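Local structure of MATE family efflux transporter (Vibrio cholerae, 6IDP) at residues A[349-352]-A[353-356]; A[410-413]-A[414-418]. The protein probably exports drugs and other small molecules across the bacterial inner membrane, coupling efflux to proton entry as a multidrug transporter of the MATE family. One frame throughout, in Å; residues are numbered along the deposited sequence.

Contact 1: A[349-352]-A[353-356]; sequences LNLH and LVIV. With OLC ((2R)-2,3-dihydroxypropyl (9Z)-octadec-9-enoate), chain E.
His352 holds its imidazole out from helix 343-355, with CG anti to the backbone N (chi1 172°), while Val356 sets CG2 beside its own N; together these torsions lay the methyl over one face of the ring. The pair is an i, i+4 CH-pi contact in the last turn of a transmembrane helix of the MATE fold: CG2 of Val356 stands 3.8 Å from the centroid of the His352 ring, 28° off its normal and shifted toward the ND1-CE1 rim. At the ring's edge, in its plane, Leu353 CD2 comes to 3.9 Å from His352 CD2. ND1 of His352 is buried with no polar partner in the model.

The backbone is regular at first, Leu353 N bonding Leu349 O at 3.0 Å, and then loosens. The carbonyl of Leu351 receives just weak bonds from the N-H groups of Val354 and Ile355, whereas His352 O accepts two: Val356 N at 3.1 Å in a nearly straight bond (164°), and Ile355 N from above the carbonyl plane.

On the flank facing helix 379-435, the delta methyls Leu351 CD1 and Ile355 CD1 meet at 3.7 Å. Asn350 turns its amide to Thr333, whose OG1 is bonded to ND2. The lipid-facing side is taken by Val354, whose CG1 lies 3.9 Å from C4 of a monoolein chain.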
loop_
_atom_site.group_PDB
_atom_site.type_symbol
_atom_site.label_atom_id
_atom_site.label_comp_id
_atom_site.label_asym_id
_atom_site.label_seq_id
_atom_site.Cartn_x
_atom_site.Cartn_y
_atom_site.Cartn_z
ATOM N N LEU A 349 -13.798 -15.329 15.305
ATOM C CA LEU A 349 -13.453 -13.931 15.079
ATOM C C LEU A 349 -13.365 -13.169 16.401
ATOM O O LEU A 349 -12.499 -12.312 16.575
ATOM C CB LEU A 349 -14.472 -13.272 14.145
ATOM C CG LEU A 349 -14.302 -11.779 13.862
ATOM C CD1 LEU A 349 -12.936 -11.480 13.245
ATOM C CD2 LEU A 349 -15.426 -11.282 12.963
ATOM N N ASN A 350 -14.266 -13.490 17.329
ATOM C CA ASN A 350 -14.244 -12.916 18.675
ATOM C C ASN A 350 -12.883 -13.136 19.336
ATOM O O ASN A 350 -12.348 -12.245 19.999
ATOM C CB ASN A 350 -15.358 -13.532 19.530
ATOM C CG ASN A 350 -15.645 -12.741 20.797
ATOM O OD1 ASN A 350 -14.830 -11.934 21.249
ATOM N ND2 ASN A 350 -16.814 -12.982 21.384
ATOM N N LEU A 351 -12.324 -14.327 19.138
ATOM C CA LEU A 351 -11.013 -14.657 19.680
ATOM C C LEU A 351 -9.910 -13.838 19.015
ATOM O O LEU A 351 -8.985 -13.374 19.676
ATOM C CB LEU A 351 -10.727 -16.149 19.511
ATOM C CG LEU A 351 -9.477 -16.652 20.230
ATOM C CD1 LEU A 351 -9.600 -16.415 21.727
ATOM C CD2 LEU A 351 -9.245 -18.119 19.936
ATOM N N HIS A 352 -10.012 -13.670 17.701
ATOM C CA HIS A 352 -9.025 -12.903 16.955
ATOM C C HIS A 352 -8.956 -11.466 17.460
ATOM O O HIS A 352 -7.876 -10.898 17.607
ATOM C CB HIS A 352 -9.353 -12.922 15.459
ATOM C CG HIS A 352 -8.493 -12.012 14.638
ATOM N ND1 HIS A 352 -7.364 -12.448 13.983
ATOM C CD2 HIS A 352 -8.602 -10.688 14.368
ATOM C CE1 HIS A 352 -6.810 -11.430 13.343
ATOM N NE2 HIS A 352 -7.540 -10.356 13.559
ATOM N N LEU A 353 -10.121 -10.893 17.743
ATOM C CA LEU A 353 -10.231 -9.484 18.097
ATOM C C LEU A 353 -9.701 -9.144 19.491
ATOM O O LEU A 353 -9.509 -7.970 19.807
ATOM C CB LEU A 353 -11.690 -9.034 17.986
ATOM C CG LEU A 353 -12.271 -9.030 16.573
ATOM C CD1 LEU A 353 -13.697 -8.500 16.582
ATOM C CD2 LEU A 353 -11.389 -8.205 15.642
ATOM N N VAL A 354 -9.473 -10.158 20.325
ATOM C CA VAL A 354 -8.953 -9.919 21.671
ATOM C C VAL A 354 -7.480 -10.293 21.787
ATOM O O VAL A 354 -6.833 -9.985 22.787
ATOM C CB VAL A 354 -9.741 -10.706 22.751
ATOM C CG1 VAL A 354 -11.203 -10.305 22.755
ATOM C CG2 VAL A 354 -9.590 -12.204 22.548
ATOM N N ILE A 355 -6.953 -10.956 20.765
ATOM C CA ILE A 355 -5.571 -11.417 20.800
ATOM C C ILE A 355 -4.652 -10.587 19.905
ATOM O O ILE A 355 -3.623 -10.089 20.358
ATOM C CB ILE A 355 -5.467 -12.899 20.379
ATOM C CG1 ILE A 355 -6.166 -13.793 21.404
ATOM C CG2 ILE A 355 -4.011 -13.318 20.229
ATOM C CD1 ILE A 355 -6.098 -15.275 21.075
ATOM N N VAL A 356 -5.031 -10.438 18.641
ATOM C CA VAL A 356 -4.160 -9.812 17.644
ATOM C C VAL A 356 -4.037 -8.270 17.700
ATOM O O VAL A 356 -2.928 -7.753 17.556
ATOM C CB VAL A 356 -4.605 -10.218 16.220
ATOM C CG1 VAL A 356 -3.684 -9.615 15.174
ATOM C CG2 VAL A 356 -4.621 -11.733 16.090
HETATM C C8 OLC E . -16.355 -12.668 25.919
HETATM C C7 OLC E . -15.449 -11.599 26.490
HETATM C C6 OLC E . -14.059 -12.148 26.729
HETATM C C5 OLC E . -13.164 -11.028 27.217
HETATM C C4 OLC E . -11.832 -11.066 26.498
HETATM C C3 OLC E . -11.097 -12.350 26.827
HETATM C C2 OLC E . -9.639 -12.198 26.450
HETATM C C1 OLC E . -8.830 -13.324 27.054
#

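Contact 2: A[410-413]-A[414-418]; sequences LFIG and ALVGN. With OLC ((2R)-2,3-dihydroxypropyl (9Z)-octadec-9-enoate), chain L.
Four successive i+4 hydrogen bonds, from Leu410 O with Ala414 N to Gly413 O with Gly417 N, carry regular alpha-helix through this turn of the C-terminal arm of the helical range 379-435, part of the transmembrane bundle of the MATE fold. All four are of ordinary length; the shortest is Gly417 N to Gly413 O at 2.8 Å. Ile412 and Val416, one turn apart, form a shallow apolar ridge on which their CG2 methyls face each other at a loose 4.3 Å.

A monoolein chain lies along this ridge. Ile412 places CG2 anti to its backbone N and CG1 beside it (chi1 -61°), which brings CG2 to 3.7 Å from lipid C16. The acyl chain also meets the main chain: lipid C12 is 3.9 Å from Gly413 CA.

Other faces meet protein: Ala414 packs on Tyr394 and Leu398, earlier in the same range, which therefore folds back on itself, and Asn418 is held at both ends of its amide, OD1 by Arg389 and ND2 by Ser359. The branch of Leu415 goes on to Ile358 and Ser359, while its CB lies 3.3 Å from Ile412 O, as the helical backbone places it.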
loop_
_atom_site.group_PDB
_atom_site.type_symbol
_atom_site.label_atom_id
_atom_site.label_comp_id
_atom_site.label_asym_id
_atom_site.label_seq_id
_atom_site.Cartn_x
_atom_site.Cartn_y
_atom_site.Cartn_z
ATOM N N LEU A 410 -2.599 -20.189 16.784
ATOM C CA LEU A 410 -2.193 -19.437 15.606
ATOM C C LEU A 410 -2.356 -17.935 15.848
ATOM O O LEU A 410 -1.506 -17.140 15.439
ATOM C CB LEU A 410 -2.996 -19.890 14.383
ATOM C CG LEU A 410 -2.592 -19.363 13.006
ATOM C CD1 LEU A 410 -2.808 -20.432 11.945
ATOM C CD2 LEU A 410 -3.381 -18.116 12.661
ATOM N N PHE A 411 -3.442 -17.548 16.512
ATOM C CA PHE A 411 -3.663 -16.145 16.854
ATOM C C PHE A 411 -2.575 -15.647 17.803
ATOM O O PHE A 411 -2.094 -14.524 17.671
ATOM C CB PHE A 411 -5.046 -15.941 17.481
ATOM C CG PHE A 411 -6.189 -16.181 16.533
ATOM C CD1 PHE A 411 -6.006 -16.094 15.163
ATOM C CD2 PHE A 411 -7.452 -16.488 17.017
ATOM C CE1 PHE A 411 -7.061 -16.314 14.291
ATOM C CE2 PHE A 411 -8.508 -16.705 16.152
ATOM C CZ PHE A 411 -8.313 -16.620 14.789
ATOM N N ILE A 412 -2.196 -16.491 18.760
ATOM C CA ILE A 412 -1.113 -16.175 19.685
ATOM C C ILE A 412 0.203 -16.003 18.930
ATOM O O ILE A 412 1.006 -15.118 19.246
ATOM C CB ILE A 412 -0.947 -17.270 20.764
ATOM C CG1 ILE A 412 -2.223 -17.402 21.593
ATOM C CG2 ILE A 412 0.233 -16.959 21.674
ATOM C CD1 ILE A 412 -2.573 -16.158 22.380
ATOM N N GLY A 413 0.413 -16.853 17.928
ATOM C CA GLY A 413 1.591 -16.762 17.084
ATOM C C GLY A 413 1.678 -15.430 16.364
ATOM O O GLY A 413 2.749 -14.828 16.289
ATOM N N ALA A 414 0.547 -14.965 15.837
ATOM C CA ALA A 414 0.496 -13.682 15.145
ATOM C C ALA A 414 0.838 -12.547 16.103
ATOM O O ALA A 414 1.511 -11.587 15.732
ATOM C CB ALA A 414 -0.877 -13.462 14.528
ATOM N N LEU A 415 0.366 -12.671 17.339
ATOM C CA LEU A 415 0.667 -11.702 18.385
ATOM C C LEU A 415 2.165 -11.651 18.674
ATOM O O LEU A 415 2.771 -10.580 18.668
ATOM C CB LEU A 415 -0.106 -12.045 19.660
ATOM C CG LEU A 415 0.364 -11.402 20.966
ATOM C CD1 LEU A 415 0.209 -9.898 20.919
ATOM C CD2 LEU A 415 -0.402 -11.982 22.141
ATOM N N VAL A 416 2.753 -12.816 18.929
ATOM C CA VAL A 416 4.175 -12.900 19.240
ATOM C C VAL A 416 5.018 -12.445 18.056
ATOM O O VAL A 416 5.963 -11.672 18.217
ATOM C CB VAL A 416 4.579 -14.331 19.639
ATOM C CG1 VAL A 416 6.089 -14.431 19.821
ATOM C CG2 VAL A 416 3.856 -14.745 20.910
ATOM N N GLY A 417 4.660 -12.918 16.866
ATOM C CA GLY A 417 5.383 -12.580 15.654
ATOM C C GLY A 417 5.418 -11.090 15.379
ATOM O O GLY A 417 6.470 -10.541 15.047
ATOM N N ASN A 418 4.271 -10.432 15.520
ATOM C CA ASN A 418 4.181 -9.000 15.266
ATOM C C ASN A 418 5.027 -8.186 16.237
ATOM O O ASN A 418 5.704 -7.239 15.839
ATOM C CB ASN A 418 2.726 -8.535 15.333
ATOM C CG ASN A 418 1.926 -8.945 14.113
ATOM O OD1 ASN A 418 2.491 -9.283 13.073
ATOM N ND2 ASN A 418 0.604 -8.911 14.231
HETATM C C18 OLC L . 0.525 -20.860 24.853
HETATM C C10 OLC L . 5.920 -19.431 19.845
HETATM C C17 OLC L . -0.423 -21.289 23.754
HETATM C C11 OLC L . 4.760 -18.550 19.435
HETATM C C16 OLC L . -0.053 -20.609 22.452
HETATM C C12 OLC L . 3.496 -19.375 19.308
HETATM C C15 OLC L . 1.392 -20.900 22.101
HETATM C C13 OLC L . 3.200 -20.079 20.615
HETATM C C14 OLC L . 1.711 -20.329 20.734
#

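Neither contact closes a long loop: each is a single stretch along one helix, and the two follow in series without nesting. Contact 1 comes first, in the final turn of helix 343-355; the chain then passes through helix 360-375 and enters the helical range 379-435, which doubles back before contact 2. The two turns pack side by side, their centres about 11 Å apart. Phe411 fills the interface, its ring edge-to-face with that of His352 and its CD2 3.8 Å from Leu351 CD2. Ile355 continues the seam, its CG2 3.4 Å from Phe411 O and 3.8 Å from Ile412 CD1. Ser359 also bridges them, bonding Val356 O and Asn418 ND2 through its OG.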